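Local coordinates for protein acetate kinase (Entamoeba histolytica, PDB 4H0O) that interconverts acetate and acetyl phosphate as a pyrophosphate-dependent acetate kinase of the ASKHA superfamily, at residues B[91-102]-B[144-155]; B[14-22]-B[29-37]. One frame throughout, in Å; residues are numbered along the deposited sequence.

Overall arrangement
Contact 2 pairs strand 16-21 with the strand that follows it, and contact 1 pairs strand 93-98 with strand 148-153; together they build four successive strands of one mixed sheet. Strands 16-21 and 93-98 are neighbours, and probable hydrogen bonds join them: Leu17 N to Phe93 O and Gly95 N to Leu17 O, both 2.8 Å. The centres of the two contacts lie about 13 Å apart. Contact 1 holds Asp154, the predicted proton donor/acceptor, and Arg97, predicted to bind substrate; contact 2 holds Asn20, predicted to bind magnesium. The side chain of Asp154 is about 5 Å from that of His184, and Arg97 and Ile18 come within about 5 and 7 Å of the side chain of Glu390.

Contact 1 of 2, residues B[91-102]-B[144-155]; sequences IAFVGHRFVHGG and LPTTRQYVAIDT
Val94, His96 and Phe98 each give a backbone N-H to segment 144-155 and take one back, a parallel ladder in which Val94 N bonds to Arg148 O and Asp154 N closes the far end on Phe98 O. The straightest rung is Phe98 N to Ala152 O, 3.0 Å at 177°.

Within the strands, a side-chain bond between His96 and Gln149 adds to the ladder. His96 NE2 points in its ring plane at Gln149 OE1 (2.9 Å), with ring and amide only 17° apart. Gln149 suits this buried place because its NE2 can also serve Ser140 O in helix 129-143, while its aliphatic part lies alongside Val94. Past the strand ends, Gly101 N bonds to Thr155 OG1 at 3.1 Å.

Packing differs on the two faces. Tyr150, with chi1 at 66° setting CG between its backbone N and carbonyl carbon, lays its ring over Gly95, whose CA sits 3.6 Å from the ring centroid in a CH-pi contact. Glycine suits this place, since Tyr150 occupies the space over its CA. The hydroxyl reaches Ile394 O in helix 390-402. Phe98 CB meets Val151 CG2 at 3.5 Å on the other face.

Charge links Arg97 NH2 to Asp154 OD2 across a long 3.9 Å, no N-H being aimed at the oxygen; His184 N holds OD2 more directly. These adjacent parallel strands, connected through strand 109-110 and helices 113-120 and 129-143, belong to the ribonuclease H-like fold and bring predicted active-site Asp154 close to Arg97, predicted to bind substrate.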
loop_
_atom_site.group_PDB
_atom_site.type_symbol
_atom_site.label_atom_id
_atom_site.label_comp_id
_atom_site.label_asym_id
_atom_site.label_seq_id
_atom_site.Cartn_x
_atom_site.Cartn_y
_atom_site.Cartn_z
ATOM N N ILE B 91 33.391 14.527 29.668
ATOM C CA ILE B 91 32.116 14.147 29.068
ATOM C C ILE B 91 31.017 13.977 30.116
ATOM O O ILE B 91 31.149 13.176 31.044
ATOM C CB ILE B 91 32.278 12.854 28.246
ATOM C CG1 ILE B 91 33.261 13.092 27.096
ATOM C CG2 ILE B 91 30.935 12.368 27.718
ATOM C CD1 ILE B 91 33.814 11.831 26.497
ATOM N N ALA B 92 29.932 14.731 29.953
ATOM C CA ALA B 92 28.823 14.712 30.905
ATOM C C ALA B 92 27.696 13.780 30.470
ATOM O O ALA B 92 26.940 13.276 31.305
ATOM C CB ALA B 92 28.287 16.120 31.118
ATOM N N PHE B 93 27.575 13.566 29.160
ATOM C CA PHE B 93 26.509 12.725 28.619
ATOM C C PHE B 93 26.950 11.935 27.382
ATOM O O PHE B 93 27.748 12.418 26.573
ATOM C CB PHE B 93 25.281 13.576 28.276
ATOM C CG PHE B 93 24.680 14.290 29.459
ATOM C CD1 PHE B 93 23.831 13.625 30.330
ATOM C CD2 PHE B 93 24.957 15.630 29.692
ATOM C CE1 PHE B 93 23.271 14.279 31.416
ATOM C CE2 PHE B 93 24.399 16.291 30.777
ATOM C CZ PHE B 93 23.556 15.614 31.639
ATOM N N VAL B 94 26.429 10.719 27.241
ATOM C CA VAL B 94 26.674 9.918 26.044
ATOM C C VAL B 94 25.345 9.552 25.390
ATOM O O VAL B 94 24.448 9.011 26.044
ATOM C CB VAL B 94 27.472 8.631 26.354
ATOM C CG1 VAL B 94 27.923 7.962 25.065
ATOM C CG2 VAL B 94 28.680 8.948 27.210
ATOM N N GLY B 95 25.215 9.863 24.103
ATOM C CA GLY B 95 24.013 9.522 23.362
ATOM C C GLY B 95 24.247 8.339 22.444
ATOM O O GLY B 95 25.301 8.234 21.812
ATOM N N HIS B 96 23.266 7.444 22.374
ATOM C CA HIS B 96 23.357 6.270 21.515
ATOM C C HIS B 96 22.107 6.140 20.652
ATOM O O HIS B 96 21.057 6.692 20.979
ATOM C CB HIS B 96 23.525 5.006 22.356
ATOM C CG HIS B 96 24.737 5.011 23.225
ATOM N ND1 HIS B 96 25.955 4.514 22.815
ATOM C CD2 HIS B 96 24.920 5.434 24.504
ATOM C CE1 HIS B 96 26.836 4.639 23.790
ATOM N NE2 HIS B 96 26.230 5.193 24.826
ATOM N N ARG B 97 22.217 5.395 19.559
ATOM C CA ARG B 97 21.095 5.223 18.646
ATOM C C ARG B 97 20.760 3.744 18.465
ATOM O O ARG B 97 21.615 2.952 18.067
ATOM C CB ARG B 97 21.426 5.862 17.296
ATOM C CG ARG B 97 20.320 5.775 16.262
ATOM C CD ARG B 97 20.677 6.578 15.019
ATOM N NE ARG B 97 19.563 6.646 14.077
ATOM C CZ ARG B 97 19.399 5.819 13.050
ATOM N NH1 ARG B 97 20.282 4.855 12.825
ATOM N NH2 ARG B 97 18.354 5.958 12.246
ATOM N N PHE B 98 19.515 3.381 18.763
ATOM C CA PHE B 98 19.053 1.999 18.646
ATOM C C PHE B 98 17.919 1.950 17.625
ATOM O O PHE B 98 16.910 2.647 17.774
ATOM C CB PHE B 98 18.553 1.512 20.003
ATOM C CG PHE B 98 18.706 0.035 20.230
ATOM C CD1 PHE B 98 19.950 -0.515 20.507
ATOM C CD2 PHE B 98 17.596 -0.796 20.213
ATOM C CE1 PHE B 98 20.087 -1.876 20.737
ATOM C CE2 PHE B 98 17.722 -2.154 20.443
ATOM C CZ PHE B 98 18.970 -2.695 20.703
ATOM N N VAL B 99 18.087 1.128 16.594
ATOM C CA VAL B 99 17.150 1.093 15.474
ATOM C C VAL B 99 15.757 0.582 15.851
ATOM O O VAL B 99 14.754 1.237 15.569
ATOM C CB VAL B 99 17.705 0.255 14.301
ATOM C CG1 VAL B 99 16.616 -0.032 13.290
ATOM C CG2 VAL B 99 18.856 0.980 13.629
ATOM N N HIS B 100 15.699 -0.579 16.494
ATOM C CA HIS B 100 14.422 -1.249 16.729
ATOM C C HIS B 100 14.246 -1.645 18.194
ATOM O O HIS B 100 14.904 -2.572 18.676
ATOM C CB HIS B 100 14.323 -2.486 15.830
ATOM C CG HIS B 100 12.942 -3.024 15.672
ATOM N ND1 HIS B 100 11.893 -2.680 16.517
ATOM C CD2 HIS B 100 12.412 -3.885 14.773
ATOM C CE1 HIS B 100 10.804 -3.302 16.139
ATOM N NE2 HIS B 100 11.084 -4.047 15.077
ATOM N N GLY B 101 13.348 -0.950 18.892
ATOM C CA GLY B 101 13.141 -1.173 20.313
ATOM C C GLY B 101 11.996 -2.112 20.653
ATOM O O GLY B 101 11.733 -2.379 21.830
ATOM N N GLY B 102 11.312 -2.612 19.628
ATOM C CA GLY B 102 10.232 -3.564 19.825
ATOM C C GLY B 102 9.048 -3.022 20.607
ATOM O O GLY B 102 8.760 -1.822 20.572
ATOM N N LEU B 144 32.832 4.755 31.027
ATOM C CA LEU B 144 32.313 5.983 31.630
ATOM C C LEU B 144 31.134 5.686 32.566
ATOM O O LEU B 144 30.004 6.092 32.296
ATOM C CB LEU B 144 31.901 6.986 30.546
ATOM C CG LEU B 144 33.007 7.430 29.586
ATOM C CD1 LEU B 144 32.474 8.315 28.461
ATOM C CD2 LEU B 144 34.093 8.159 30.350
ATOM N N PRO B 145 31.399 4.979 33.680
ATOM C CA PRO B 145 30.312 4.498 34.541
ATOM C C PRO B 145 29.746 5.558 35.482
ATOM O O PRO B 145 28.740 5.297 36.145
ATOM C CB PRO B 145 30.977 3.374 35.338
ATOM C CG PRO B 145 32.402 3.798 35.441
ATOM C CD PRO B 145 32.724 4.568 34.184
ATOM N N THR B 146 30.379 6.725 35.540
ATOM C CA THR B 146 29.852 7.838 36.324
ATOM C C THR B 146 29.283 8.914 35.400
ATOM O O THR B 146 29.229 10.093 35.757
ATOM C CB THR B 146 30.933 8.471 37.222
ATOM O OG1 THR B 146 31.777 9.323 36.438
ATOM C CG2 THR B 146 31.774 7.392 37.892
ATOM N N THR B 147 28.860 8.495 34.210
ATOM C CA THR B 147 28.353 9.422 33.205
ATOM C C THR B 147 26.962 9.018 32.735
ATOM O O THR B 147 26.747 7.879 32.313
ATOM C CB THR B 147 29.300 9.496 31.998
ATOM O OG1 THR B 147 30.590 9.934 32.437
ATOM C CG2 THR B 147 28.772 10.467 30.956
ATOM N N ARG B 148 26.019 9.953 32.819
ATOM C CA ARG B 148 24.652 9.711 32.375
ATOM C C ARG B 148 24.638 9.391 30.880
ATOM O O ARG B 148 25.262 10.093 30.079
ATOM C CB ARG B 148 23.780 10.936 32.658
ATOM C CG ARG B 148 23.890 11.462 34.084
ATOM C CD ARG B 148 23.255 10.507 35.080
ATOM N NE ARG B 148 21.798 10.604 35.076
ATOM C CZ ARG B 148 20.976 9.560 35.109
ATOM N NH1 ARG B 148 21.466 8.327 35.142
ATOM N NH2 ARG B 148 19.662 9.747 35.105
ATOM N N GLN B 149 23.949 8.316 30.510
ATOM C CA GLN B 149 23.868 7.915 29.109
ATOM C C GLN B 149 22.425 7.614 28.719
ATOM O O GLN B 149 21.622 7.189 29.557
ATOM C CB GLN B 149 24.780 6.710 28.832
ATOM C CG GLN B 149 26.220 6.916 29.300
ATOM C CD GLN B 149 27.204 5.934 28.692
ATOM O OE1 GLN B 149 27.004 5.435 27.583
ATOM N NE2 GLN B 149 28.283 5.657 29.420
ATOM N N TYR B 150 22.101 7.851 27.451
ATOM C CA TYR B 150 20.743 7.648 26.957
ATOM C C TYR B 150 20.739 6.958 25.602
ATOM O O TYR B 150 21.685 7.091 24.817
ATOM C CB TYR B 150 19.989 8.977 26.864
ATOM C CG TYR B 150 20.527 9.953 25.834
ATOM C CD1 TYR B 150 21.568 10.814 26.145
ATOM C CD2 TYR B 150 19.970 10.033 24.565
ATOM C CE1 TYR B 150 22.052 11.716 25.217
ATOM C CE2 TYR B 150 20.449 10.929 23.629
ATOM C CZ TYR B 150 21.488 11.767 23.962
ATOM O OH TYR B 150 21.963 12.662 23.034
ATOM N N VAL B 151 19.670 6.220 25.334
ATOM C CA VAL B 151 19.514 5.566 24.045
ATOM C C VAL B 151 18.306 6.139 23.304
ATOM O O VAL B 151 17.180 6.118 23.807
ATOM C CB VAL B 151 19.418 4.026 24.195
ATOM C CG1 VAL B 151 18.343 3.638 25.198
ATOM C CG2 VAL B 151 19.173 3.373 22.855
ATOM N N ALA B 152 18.554 6.690 22.122
ATOM C CA ALA B 152 17.479 7.211 21.287
ATOM C C ALA B 152 16.910 6.075 20.438
ATOM O O ALA B 152 17.620 5.513 19.604
ATOM C CB ALA B 152 17.993 8.326 20.406
ATOM N N ILE B 153 15.639 5.735 20.653
ATOM C CA ILE B 153 15.024 4.604 19.956
ATOM C C ILE B 153 14.237 5.040 18.712
ATOM O O ILE B 153 13.313 5.851 18.802
ATOM C CB ILE B 153 14.116 3.771 20.894
ATOM C CG1 ILE B 153 14.956 2.918 21.848
ATOM C CG2 ILE B 153 13.221 2.850 20.092
ATOM C CD1 ILE B 153 15.380 3.629 23.101
ATOM N N ASP B 154 14.593 4.478 17.560
ATOM C CA ASP B 154 14.037 4.912 16.279
ATOM C C ASP B 154 12.568 4.523 16.086
ATOM O O ASP B 154 11.906 5.034 15.184
ATOM C CB ASP B 154 14.881 4.354 15.129
ATOM C CG ASP B 154 14.828 5.223 13.886
ATOM O OD1 ASP B 154 14.900 6.463 14.022
ATOM O OD2 ASP B 154 14.721 4.665 12.770
ATOM N N THR B 155 12.059 3.633 16.935
ATOM C CA THR B 155 10.682 3.152 16.806
ATOM C C THR B 155 9.717 3.790 17.807
ATOM O O THR B 155 8.502 3.644 17.678
ATOM C CB THR B 155 10.597 1.614 16.958
ATOM O OG1 THR B 155 11.247 1.212 18.169
ATOM C CG2 THR B 155 11.264 0.924 15.786
#

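Contact 2 of 2, residues B[14-22]-B[29-37]; sequences SNVLIFNVG and KVFCSDNIV
Val16 and Phe31 bond to each other twice: Val16 N reaches Phe31 O, and Phe31 N reaches Val16 O at 2.9 Å. The second such pair is Ile18 with Lys29, where Ile18 N meets Lys29 O at 2.8 Å in an almost straight bond (179°) and Lys29 N returns to Ile18 O at 3.1 Å. Three of the carbonyls also receive a CA-H: Phe31 O from Asn15 CA, 3.2 Å away, Val16 O from the CA of Val30, and Lys29 O, at longer range, from the CA of Leu17. Leu17, between the two pairs, faces Val30 without bonding to it and spends its own N and O on strand 93-98. The Val30 carbonyl is used too, by Val37 N, while Cys32 N bonds to Asn35 O as the chain turns back into the next strand.

This antiparallel hairpin opens the ribonuclease H-like domain, and as in other ASKHA kinases its turn lies near the predicted metal site. There Asn20 ND2 is held by Glu391 OE2, with a weaker bond to Glu390 OE2.

Apolar side chains pack on both faces. On one, Ile18 chi1 of -78° and chi2 of 88° carry CD1 to the edge of the Phe31 ring, 3.4 Å from CD2; both residues rest on Leu395 of helix 390-402. Lys29, on the same face, is partly exposed, which suits its charged end, and its chain touches Glu391. On the other, Leu17 CD1 packs 3.9 Å from Val30 CG2. Asn15 lays CB against Val30 CG1 at 3.7 Å and satisfies its amide ND2 with Ser90 O.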
loop_
_atom_site.group_PDB
_atom_site.type_symbol
_atom_site.label_atom_id
_atom_site.label_comp_id
_atom_site.label_asym_id
_atom_site.label_seq_id
_atom_site.Cartn_x
_atom_site.Cartn_y
_atom_site.Cartn_z
ATOM N N SER B 14 28.813 21.922 29.242
ATOM C CA SER B 14 28.720 20.469 29.306
ATOM C C SER B 14 28.910 19.843 27.928
ATOM O O SER B 14 28.296 20.273 26.951
ATOM C CB SER B 14 27.374 20.044 29.895
ATOM O OG SER B 14 27.304 20.344 31.278
ATOM N N ASN B 15 29.764 18.827 27.858
ATOM C CA ASN B 15 30.036 18.143 26.603
ATOM C C ASN B 15 29.178 16.887 26.469
ATOM O O ASN B 15 28.951 16.172 27.449
ATOM C CB ASN B 15 31.519 17.782 26.495
ATOM C CG ASN B 15 32.419 19.003 26.452
ATOM O OD1 ASN B 15 32.060 20.037 25.888
ATOM N ND2 ASN B 15 33.600 18.884 27.046
ATOM N N VAL B 16 28.699 16.626 25.256
ATOM C CA VAL B 16 27.914 15.426 24.987
ATOM C C VAL B 16 28.578 14.605 23.891
ATOM O O VAL B 16 28.836 15.111 22.796
ATOM C CB VAL B 16 26.466 15.761 24.567
ATOM C CG1 VAL B 16 25.667 14.486 24.343
ATOM C CG2 VAL B 16 25.792 16.617 25.621
ATOM N N LEU B 17 28.864 13.343 24.196
ATOM C CA LEU B 17 29.459 12.432 23.227
ATOM C C LEU B 17 28.362 11.665 22.486
ATOM O O LEU B 17 27.561 10.965 23.108
ATOM C CB LEU B 17 30.399 11.454 23.938
ATOM C CG LEU B 17 31.021 10.329 23.107
ATOM C CD1 LEU B 17 31.874 10.897 21.989
ATOM C CD2 LEU B 17 31.845 9.396 23.985
ATOM N N ILE B 18 28.312 11.806 21.163
ATOM C CA ILE B 18 27.360 11.041 20.355
ATOM C C ILE B 18 28.081 9.989 19.514
ATOM O O ILE B 18 28.997 10.311 18.754
ATOM C CB ILE B 18 26.508 11.947 19.429
ATOM C CG1 ILE B 18 25.385 12.625 20.216
ATOM C CG2 ILE B 18 25.894 11.144 18.290
ATOM C CD1 ILE B 18 25.786 13.927 20.826
ATOM N N PHE B 19 27.671 8.733 19.658
ATOM C CA PHE B 19 28.231 7.659 18.844
ATOM C C PHE B 19 27.345 7.362 17.639
ATOM O O PHE B 19 26.135 7.173 17.777
ATOM C CB PHE B 19 28.418 6.390 19.675
ATOM C CG PHE B 19 29.655 6.395 20.528
ATOM C CD1 PHE B 19 30.912 6.468 19.945
ATOM C CD2 PHE B 19 29.565 6.304 21.909
ATOM C CE1 PHE B 19 32.056 6.467 20.726
ATOM C CE2 PHE B 19 30.703 6.297 22.695
ATOM C CZ PHE B 19 31.950 6.380 22.104
ATOM N N ASN B 20 27.953 7.325 16.458
ATOM C CA ASN B 20 27.242 6.951 15.245
ATOM C C ASN B 20 27.832 5.663 14.672
ATOM O O ASN B 20 28.891 5.681 14.040
ATOM C CB ASN B 20 27.316 8.080 14.216
ATOM C CG ASN B 20 26.342 7.892 13.066
ATOM O OD1 ASN B 20 25.716 6.839 12.928
ATOM N ND2 ASN B 20 26.217 8.916 12.227
ATOM N N VAL B 21 27.155 4.542 14.915
ATOM C CA VAL B 21 27.629 3.247 14.433
ATOM C C VAL B 21 27.436 3.133 12.923
ATOM O O VAL B 21 26.314 3.233 12.421
ATOM C CB VAL B 21 26.911 2.073 15.132
ATOM C CG1 VAL B 21 27.420 0.751 14.598
ATOM C CG2 VAL B 21 27.124 2.135 16.633
ATOM N N GLY B 22 28.534 2.933 12.201
ATOM C CA GLY B 22 28.474 2.759 10.760
ATOM C C GLY B 22 28.733 1.319 10.358
ATOM O O GLY B 22 28.828 0.434 11.212
ATOM N N LYS B 29 30.868 12.442 17.552
ATOM C CA LYS B 29 30.971 13.886 17.672
ATOM C C LYS B 29 30.789 14.281 19.132
ATOM O O LYS B 29 30.106 13.586 19.889
ATOM C CB LYS B 29 29.919 14.582 16.804
ATOM C CG LYS B 29 30.152 14.470 15.304
ATOM C CD LYS B 29 29.175 15.354 14.533
ATOM C CE LYS B 29 29.316 15.179 13.028
ATOM N NZ LYS B 29 30.636 15.652 12.523
ATOM N N VAL B 30 31.414 15.385 19.529
ATOM C CA VAL B 30 31.192 15.945 20.856
ATOM C C VAL B 30 30.601 17.342 20.712
ATOM O O VAL B 30 31.106 18.161 19.939
ATOM C CB VAL B 30 32.490 16.005 21.691
ATOM C CG1 VAL B 30 32.200 16.557 23.082
ATOM C CG2 VAL B 30 33.114 14.626 21.799
ATOM N N PHE B 31 29.522 17.608 21.443
ATOM C CA PHE B 31 28.864 18.907 21.365
ATOM C C PHE B 31 29.009 19.716 22.650
ATOM O O PHE B 31 28.917 19.176 23.755
ATOM C CB PHE B 31 27.376 18.746 21.035
ATOM C CG PHE B 31 27.111 18.207 19.658
ATOM C CD1 PHE B 31 26.991 19.062 18.573
ATOM C CD2 PHE B 31 26.968 16.844 19.450
ATOM C CE1 PHE B 31 26.740 18.565 17.305
ATOM C CE2 PHE B 31 26.717 16.340 18.187
ATOM C CZ PHE B 31 26.603 17.201 17.113
ATOM N N CYS B 32 29.240 21.016 22.489
ATOM C CA CYS B 32 29.170 21.961 23.596
ATOM C C CYS B 32 28.369 23.170 23.128
ATOM O O CYS B 32 28.833 23.936 22.278
ATOM C CB CYS B 32 30.567 22.386 24.046
ATOM S SG CYS B 32 30.587 23.318 25.596
ATOM N N SER B 33 27.166 23.326 23.679
ATOM C CA SER B 33 26.219 24.354 23.235
ATOM C C SER B 33 25.981 24.319 21.727
ATOM O O SER B 33 26.322 25.265 21.016
ATOM C CB SER B 33 26.668 25.755 23.668
ATOM O OG SER B 33 26.330 25.998 25.022
ATOM N N ASP B 34 25.408 23.214 21.253
ATOM C CA ASP B 34 25.032 23.049 19.847
ATOM C C ASP B 34 26.187 23.164 18.844
ATOM O O ASP B 34 25.952 23.287 17.642
ATOM C CB ASP B 34 23.908 24.022 19.465
ATOM C CG ASP B 34 22.643 23.806 20.279
ATOM O OD1 ASP B 34 22.384 22.655 20.686
ATOM O OD2 ASP B 34 21.908 24.791 20.507
ATOM N N ASN B 35 27.425 23.116 19.329
ATOM C CA ASN B 35 28.582 23.173 18.438
ATOM C C ASN B 35 29.553 22.010 18.647
ATOM O O ASN B 35 29.722 21.520 19.765
ATOM C CB ASN B 35 29.316 24.507 18.587
ATOM C CG ASN B 35 30.319 24.747 17.475
ATOM O OD1 ASN B 35 31.394 24.147 17.453
ATOM N ND2 ASN B 35 29.975 25.634 16.548
ATOM N N ILE B 36 30.189 21.584 17.559
ATOM C CA ILE B 36 31.132 20.471 17.584
ATOM C C ILE B 36 32.514 20.929 18.049
ATOM O O ILE B 36 33.078 21.875 17.500
ATOM C CB ILE B 36 31.258 19.828 16.189
ATOM C CG1 ILE B 36 29.878 19.408 15.675
ATOM C CG2 ILE B 36 32.202 18.640 16.228
ATOM C CD1 ILE B 36 29.884 18.873 14.256
ATOM N N VAL B 37 33.051 20.250 19.060
ATOM C CA VAL B 37 34.370 20.576 19.594
ATOM C C VAL B 37 35.383 19.488 19.245
ATOM O O VAL B 37 36.585 19.744 19.174
ATOM C CB VAL B 37 34.329 20.791 21.124
ATOM C CG1 VAL B 37 33.407 21.941 21.465
ATOM C CG2 VAL B 37 33.865 19.529 21.831
#